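Local atomic coordinates of putative PTS system, cellobiose-specific IIA component (Streptococcus mutans, PDB entry 3L8R), a protein that probably acts as the cellobiose-specific IIA component of a sugar phosphotransferase system, relaying phosphate received from HPr, and works as a trimer. Residues 35-40 against 61-66; 41-46 against 57-62; 69-74 against 99-104. All coordinates share one frame; numbering follows the deposited sequence.

Three helices packed lengthwise, 20-49, 53-82 and 91-118, make up nearly the whole chain, and the contacts sample two of their interfaces. Contacts 1 and 2 are successive sections of one antiparallel seam, their centres about 8 Å apart; they meet where I40 CG2 lies 3.3 Å from K59 O. Contact 3 takes helix 53-82 onward to helix 91-118, its centre about 10 Å from that of contact 1, and R38 ties the two by a probable hydrogen bond from NH1 to T102 OG1, 2.9 Å. It alone lies near the predicted sites: side chain to side chain, M101 is about 6 Å from D98, the presumed magnesium ligand, and L100 about 10 Å from H95, the predicted phosphohistidine.

Contact 1: residues 35-40 against 61-66; sequences GNARSI and QEANDE
A37 and A63 lie side by side where helices 20-49 and 53-82 come together, their CA atoms 4.3 Å apart and the local axes 8.2 Å apart at an angle of 174°. The apolar contacts begin with these two small residues: the CB of A37 rests 3.4 Å from A63 O, so a methyl group meets the backbone of the partner helix. I40 lies one turn further along and spreads its branches over the other helix. I40 CB packs 4.1 Å from A63 CB, CG2 reaches the backbone N of A63, and CD1 turns the other way along the seam to touch E66 CG at 3.8 Å.

E66, bent at chi2 (-54°), contributes through its carbon atoms, laying CB against the A37 methyl and CG near N36 OD1, while its carboxylate finds a salt bridge with K69. N36 and E62 also bring oxygens up to aliphatic carbons: E62, at about a right angle to I40, places OE1 3.9 Å from I40 CG2, its carboxylate also paired, weakly, with K59. No hydrogen bond joins the segments.

Close antiparallel packing through small residues is typical of an alpha-helical hairpin, here the first two helices of the lactose/cellobiose IIA fold.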
# COMPACT_ATOMS: atom_id res chain seq x y z
N GLY A 35 0.15 6.34 -11.67
CA GLY A 35 -1.22 6.09 -12.17
C GLY A 35 -1.15 5.32 -13.48
O GLY A 35 -1.82 4.30 -13.69
N ASN A 36 -0.29 5.78 -14.39
CA ASN A 36 -0.11 5.09 -15.64
C ASN A 36 0.41 3.68 -15.43
O ASN A 36 -0.09 2.72 -16.04
CB ASN A 36 0.86 5.86 -16.51
CG ASN A 36 0.87 5.36 -17.94
OD1 ASN A 36 1.90 5.39 -18.62
ND2 ASN A 36 -0.27 4.92 -18.42
N ALA A 37 1.40 3.53 -14.54
CA ALA A 37 1.99 2.21 -14.30
C ALA A 37 0.92 1.34 -13.71
O ALA A 37 0.84 0.16 -14.05
CB ALA A 37 3.24 2.28 -13.40
N ARG A 38 0.06 1.90 -12.87
CA ARG A 38 -1.01 1.08 -12.36
C ARG A 38 -1.95 0.59 -13.43
O ARG A 38 -2.41 -0.55 -13.37
CB ARG A 38 -1.81 1.74 -11.25
CG ARG A 38 -2.43 0.70 -10.32
CD ARG A 38 -3.45 1.39 -9.37
NE ARG A 38 -3.75 0.59 -8.20
CZ ARG A 38 -3.12 0.67 -7.03
NH1 ARG A 38 -2.14 1.53 -6.80
NH2 ARG A 38 -3.52 -0.12 -6.06
N SER A 39 -2.29 1.43 -14.39
CA SER A 39 -3.21 0.95 -15.41
C SER A 39 -2.51 -0.10 -16.25
O SER A 39 -3.16 -1.02 -16.75
CB SER A 39 -3.74 2.08 -16.29
OG SER A 39 -2.75 2.53 -17.20
N ILE A 40 -1.20 -0.01 -16.38
CA ILE A 40 -0.53 -0.99 -17.20
C ILE A 40 -0.49 -2.31 -16.46
O ILE A 40 -0.63 -3.40 -17.08
CB ILE A 40 0.87 -0.57 -17.67
CG1 ILE A 40 0.80 0.66 -18.57
CG2 ILE A 40 1.47 -1.68 -18.50
CD1 ILE A 40 2.04 1.50 -18.48
N GLN A 61 6.71 -5.35 -17.52
CA GLN A 61 7.96 -4.61 -17.72
C GLN A 61 7.73 -3.13 -18.11
O GLN A 61 8.51 -2.23 -17.72
CB GLN A 61 8.88 -5.32 -18.74
CG GLN A 61 10.32 -4.84 -18.65
CD GLN A 61 11.19 -5.17 -19.87
OE1 GLN A 61 12.37 -4.78 -19.92
NE2 GLN A 61 10.63 -5.87 -20.87
N GLU A 62 6.69 -2.86 -18.89
CA GLU A 62 6.38 -1.48 -19.20
C GLU A 62 5.98 -0.75 -17.95
O GLU A 62 6.36 0.39 -17.76
CB GLU A 62 5.16 -1.38 -20.08
CG GLU A 62 5.39 -1.46 -21.49
CD GLU A 62 4.08 -1.65 -22.17
OE1 GLU A 62 3.15 -0.79 -21.95
OE2 GLU A 62 3.98 -2.67 -22.90
N ALA A 63 5.13 -1.39 -17.16
CA ALA A 63 4.66 -0.83 -15.89
C ALA A 63 5.89 -0.43 -15.11
O ALA A 63 5.99 0.69 -14.62
CB ALA A 63 3.80 -1.84 -15.09
N ASN A 64 6.83 -1.34 -15.02
CA ASN A 64 8.12 -1.02 -14.43
C ASN A 64 8.84 0.19 -15.06
O ASN A 64 9.29 1.08 -14.33
CB ASN A 64 9.03 -2.26 -14.39
CG ASN A 64 9.95 -2.24 -13.18
OD1 ASN A 64 11.13 -2.49 -13.32
ND2 ASN A 64 9.41 -1.94 -11.99
N ASP A 65 8.91 0.25 -16.40
CA ASP A 65 9.50 1.41 -17.04
C ASP A 65 8.89 2.70 -16.52
O ASP A 65 9.62 3.66 -16.26
CB ASP A 65 9.34 1.39 -18.56
CG ASP A 65 10.15 0.31 -19.22
OD1 ASP A 65 11.20 -0.10 -18.63
OD2 ASP A 65 9.71 -0.12 -20.33
N GLU A 66 7.56 2.72 -16.42
CA GLU A 66 6.88 3.90 -15.92
C GLU A 66 7.04 4.12 -14.42
O GLU A 66 7.34 5.25 -13.96
CB GLU A 66 5.41 3.85 -16.29
CG GLU A 66 5.21 3.51 -17.72
CD GLU A 66 5.99 4.43 -18.67
OE1 GLU A 66 6.46 5.54 -18.30
OE2 GLU A 66 6.12 4.03 -19.83

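Contact 2: residues 41-46 against 57-62; sequences VHEAFD and EQKLQE
V41 meets L60 at the inner side of the seam, where V41 CG1 lies 4.2 Å from L60 CD2. The CB of V41 points away from helix 53-82, so this is a contact of branch ends, and the valine also packs on L106 of helix 91-118; the pair thus borders the interior shared by all three helices.

E43, next to take part, stands on the exposed border. E43 CB touches K59 CG at 3.9 Å, and the chain then runs extended beyond CG until E43 OE1 comes within 3.6 Å of K59 NZ, a long salt bridge. The lysine is folded at chi2 (42°) and again at chi4 (80°), bends that carry its ammonium group between two carboxylates instead of straight out. On its own helix K59 NZ also pairs with E62, 3.3 Å from E62 OE1, through weak bonds to both oxygens. One positive charge therefore probably offsets the repulsion between E43 and E62, whose OE1 atoms are 5.1 Å apart.

A44 sits between the apolar and charged parts. A44 CB lies 3.7 Å from L60 CG and 3.8 Å from K59 CB, touching two consecutive residues of the partner, consistent with local axes only 8.0 Å apart. Apolar residues inside, flanked at the border by a salt-bridge network as in antiparallel coiled coils, are consistent with the coiled coil predicted for residues 53-80.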
# COMPACT_ATOMS: atom_id res chain seq x y z
N VAL A 41 -0.33 -2.22 -15.14
CA VAL A 41 -0.32 -3.46 -14.39
C VAL A 41 -1.65 -4.17 -14.57
O VAL A 41 -1.69 -5.40 -14.72
CB VAL A 41 -0.02 -3.27 -12.91
CG1 VAL A 41 -0.26 -4.58 -12.17
CG2 VAL A 41 1.40 -2.79 -12.72
N HIS A 42 -2.74 -3.39 -14.54
CA HIS A 42 -4.08 -3.95 -14.76
C HIS A 42 -4.23 -4.55 -16.15
O HIS A 42 -4.78 -5.61 -16.30
CB HIS A 42 -5.17 -2.93 -14.49
CG HIS A 42 -5.52 -2.83 -13.05
ND1 HIS A 42 -6.22 -3.82 -12.39
CD2 HIS A 42 -5.25 -1.87 -12.13
CE1 HIS A 42 -6.38 -3.47 -11.12
NE2 HIS A 42 -5.80 -2.29 -10.94
N GLU A 43 -3.67 -3.90 -17.16
CA GLU A 43 -3.50 -4.55 -18.47
C GLU A 43 -2.86 -5.92 -18.30
O GLU A 43 -3.45 -6.93 -18.71
CB GLU A 43 -2.70 -3.67 -19.44
CG GLU A 43 -3.35 -2.33 -19.75
CD GLU A 43 -2.79 -1.70 -21.01
OE1 GLU A 43 -1.90 -0.83 -20.95
OE2 GLU A 43 -3.26 -2.09 -22.09
N ALA A 44 -1.72 -6.00 -17.61
CA ALA A 44 -1.13 -7.32 -17.39
C ALA A 44 -2.14 -8.27 -16.73
O ALA A 44 -2.19 -9.45 -17.09
CB ALA A 44 0.16 -7.26 -16.62
N PHE A 45 -2.94 -7.78 -15.76
CA PHE A 45 -3.97 -8.66 -15.21
C PHE A 45 -5.03 -9.05 -16.24
O PHE A 45 -5.57 -10.15 -16.18
CB PHE A 45 -4.64 -8.05 -13.99
CG PHE A 45 -3.84 -8.15 -12.73
CD1 PHE A 45 -3.41 -9.41 -12.23
CD2 PHE A 45 -3.51 -7.01 -12.00
CE1 PHE A 45 -2.68 -9.51 -11.05
CE2 PHE A 45 -2.79 -7.11 -10.84
CZ PHE A 45 -2.38 -8.36 -10.35
N ASP A 46 -5.37 -8.17 -17.16
CA ASP A 46 -6.41 -8.53 -18.12
C ASP A 46 -5.83 -9.61 -19.06
O ASP A 46 -6.52 -10.55 -19.45
CB ASP A 46 -6.93 -7.34 -18.93
CG ASP A 46 -7.44 -6.16 -18.08
OD1 ASP A 46 -8.28 -6.33 -17.15
OD2 ASP A 46 -7.02 -5.01 -18.38
N GLU A 57 3.56 -10.53 -19.25
CA GLU A 57 4.95 -10.39 -18.84
C GLU A 57 5.58 -9.10 -19.33
O GLU A 57 6.32 -8.43 -18.56
CB GLU A 57 5.80 -11.57 -19.24
CG GLU A 57 7.25 -11.36 -18.78
CD GLU A 57 8.12 -12.60 -18.85
OE1 GLU A 57 9.29 -12.49 -18.42
OE2 GLU A 57 7.65 -13.66 -19.32
N GLN A 58 5.27 -8.78 -20.60
CA GLN A 58 5.73 -7.54 -21.27
C GLN A 58 5.14 -6.31 -20.61
O GLN A 58 5.85 -5.35 -20.35
CB GLN A 58 5.36 -7.53 -22.77
CG GLN A 58 6.32 -8.30 -23.66
CD GLN A 58 5.71 -8.71 -25.00
OE1 GLN A 58 4.52 -8.43 -25.27
NE2 GLN A 58 6.53 -9.37 -25.86
N LYS A 59 3.83 -6.36 -20.36
CA LYS A 59 3.15 -5.26 -19.69
C LYS A 59 3.69 -5.01 -18.28
O LYS A 59 3.88 -3.85 -17.87
CB LYS A 59 1.65 -5.52 -19.69
CG LYS A 59 0.83 -4.72 -20.76
CD LYS A 59 1.48 -4.63 -22.16
CE LYS A 59 0.53 -3.94 -23.14
NZ LYS A 59 0.55 -2.45 -23.03
N LEU A 60 3.96 -6.09 -17.55
CA LEU A 60 4.70 -5.94 -16.27
C LEU A 60 6.04 -5.23 -16.39
O LEU A 60 6.45 -4.56 -15.47
CB LEU A 60 4.83 -7.25 -15.48
CG LEU A 60 3.47 -7.74 -14.96
CD1 LEU A 60 3.49 -9.18 -14.47
CD2 LEU A 60 2.92 -6.78 -13.88
N GLN A 61 6.71 -5.35 -17.52
CA GLN A 61 7.96 -4.61 -17.72
C GLN A 61 7.73 -3.13 -18.11
O GLN A 61 8.51 -2.23 -17.72
CB GLN A 61 8.88 -5.32 -18.74
CG GLN A 61 10.32 -4.84 -18.65
CD GLN A 61 11.19 -5.17 -19.87
OE1 GLN A 61 12.37 -4.78 -19.92
NE2 GLN A 61 10.63 -5.87 -20.87
N GLU A 62 6.69 -2.86 -18.89
CA GLU A 62 6.38 -1.48 -19.20
C GLU A 62 5.98 -0.75 -17.95
O GLU A 62 6.36 0.39 -17.76
CB GLU A 62 5.16 -1.38 -20.08
CG GLU A 62 5.39 -1.46 -21.49
CD GLU A 62 4.08 -1.65 -22.17
OE1 GLU A 62 3.15 -0.79 -21.95
OE2 GLU A 62 3.98 -2.67 -22.90

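Contact 3: residues 69-74 against 99-104; sequences KAHQAQ and HLMTTM
L100 holds chi1 at -178°, with CG trans to its own N, and sends both methyl groups across to helix 53-82, while M104, with a similar first torsion but bent at chi3, brings its sulfur to the imidazole of H71. The leucine is gripped on several sides. L100 CD1 lies 3.4 Å from A70 CB and also sits over one face of the H71 ring, a CH-pi contact 3.9 Å from the centroid and 17° off the ring normal. L100 CD2 rests 3.4 Å from Q74 CB and equally near A70 O.

The local axes of 69-74 and 99-104 are inclined at 135° and 10.2 Å apart, a distance these larger side chains bridge. This is the interface of helices 53-82 and 91-118 within the three-helix IIA subunit, and it continues into the trimer: Q74 packs on H95 of the third subunit, the predicted phosphohistidine, and M101 on D98 of that same subunit.

Around the imidazole the two sulfurs take different positions. M104 SD approaches the edge of the H71 ring on its NE2 side, with CE1 next nearest, in a Met-aromatic contact, whereas M101 SD comes obliquely from farther off. M101 SD also lies 3.6 Å from Q74 OE1, the glutamine chain reaching it extended and at about a right angle.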
# COMPACT_ATOMS: atom_id res chain seq x y z
N LYS A 69 10.08 5.94 -13.20
CA LYS A 69 10.11 7.41 -13.25
C LYS A 69 9.57 7.96 -11.94
O LYS A 69 10.12 8.97 -11.41
CB LYS A 69 9.32 7.98 -14.42
CG LYS A 69 9.77 7.50 -15.79
CD LYS A 69 8.72 7.84 -16.83
CE LYS A 69 9.21 7.46 -18.26
NZ LYS A 69 8.19 7.85 -19.28
N ALA A 70 8.53 7.29 -11.43
CA ALA A 70 7.91 7.66 -10.15
C ALA A 70 8.84 7.38 -8.99
O ALA A 70 9.04 8.27 -8.14
CB ALA A 70 6.54 7.00 -9.98
N HIS A 71 9.44 6.19 -8.95
CA HIS A 71 10.40 5.87 -7.89
C HIS A 71 11.55 6.90 -7.89
O HIS A 71 11.95 7.37 -6.83
CB HIS A 71 10.93 4.41 -7.96
CG HIS A 71 10.20 3.45 -7.04
ND1 HIS A 71 10.25 3.54 -5.66
CD2 HIS A 71 9.42 2.37 -7.32
CE1 HIS A 71 9.50 2.58 -5.13
NE2 HIS A 71 8.98 1.86 -6.11
N GLN A 72 12.05 7.27 -9.06
CA GLN A 72 13.16 8.22 -9.13
C GLN A 72 12.80 9.52 -8.47
O GLN A 72 13.58 10.08 -7.68
CB GLN A 72 13.54 8.51 -10.59
CG GLN A 72 14.86 9.25 -10.74
CD GLN A 72 16.07 8.43 -10.23
OE1 GLN A 72 16.65 8.73 -9.18
NE2 GLN A 72 16.43 7.38 -10.97
N ALA A 73 11.61 10.02 -8.77
CA ALA A 73 11.20 11.29 -8.21
C ALA A 73 11.04 11.18 -6.70
O ALA A 73 11.49 12.06 -5.97
CB ALA A 73 9.98 11.80 -8.87
N GLN A 74 10.44 10.09 -6.22
CA GLN A 74 10.45 9.86 -4.77
C GLN A 74 11.87 9.75 -4.20
O GLN A 74 12.18 10.30 -3.13
CB GLN A 74 9.59 8.65 -4.34
CG GLN A 74 9.62 8.44 -2.84
CD GLN A 74 8.69 7.34 -2.38
OE1 GLN A 74 9.06 6.17 -2.30
NE2 GLN A 74 7.46 7.71 -2.09
N HIS A 99 0.33 6.33 -3.86
CA HIS A 99 0.06 5.79 -5.18
C HIS A 99 1.31 5.07 -5.66
O HIS A 99 1.23 3.94 -6.15
CB HIS A 99 -0.34 6.91 -6.14
CG HIS A 99 -1.46 6.52 -7.05
ND1 HIS A 99 -1.28 5.62 -8.11
CD2 HIS A 99 -2.77 6.86 -7.06
CE1 HIS A 99 -2.45 5.43 -8.70
NE2 HIS A 99 -3.36 6.18 -8.10
N LEU A 100 2.47 5.70 -5.50
CA LEU A 100 3.71 5.01 -5.85
C LEU A 100 3.85 3.68 -5.11
O LEU A 100 4.03 2.65 -5.74
CB LEU A 100 4.93 5.91 -5.62
CG LEU A 100 6.32 5.36 -5.99
CD1 LEU A 100 6.46 4.72 -7.41
CD2 LEU A 100 7.45 6.40 -5.75
N MET A 101 3.75 3.68 -3.79
CA MET A 101 4.10 2.47 -3.04
C MET A 101 3.02 1.40 -3.17
O MET A 101 3.34 0.22 -3.21
CB MET A 101 4.40 2.82 -1.59
CG MET A 101 5.57 3.84 -1.38
SD MET A 101 7.27 3.14 -1.66
CE MET A 101 7.32 1.91 -0.32
N THR A 102 1.74 1.75 -3.30
CA THR A 102 0.78 0.68 -3.53
C THR A 102 0.89 0.13 -4.93
O THR A 102 0.67 -1.06 -5.19
CB THR A 102 -0.68 1.00 -3.15
OG1 THR A 102 -1.26 1.95 -4.08
CG2 THR A 102 -0.81 1.53 -1.71
N THR A 103 1.30 0.99 -5.85
CA THR A 103 1.40 0.56 -7.23
C THR A 103 2.59 -0.37 -7.38
O THR A 103 2.49 -1.42 -8.03
CB THR A 103 1.34 1.77 -8.24
OG1 THR A 103 0.02 2.32 -8.21
CG2 THR A 103 1.66 1.33 -9.69
N MET A 104 3.70 -0.06 -6.72
CA MET A 104 4.81 -1.04 -6.62
C MET A 104 4.35 -2.38 -6.03
O MET A 104 4.56 -3.43 -6.62
CB MET A 104 5.91 -0.48 -5.74
CG MET A 104 7.03 -1.49 -5.37
SD MET A 104 8.27 -0.58 -4.38
CE MET A 104 7.65 -0.87 -2.71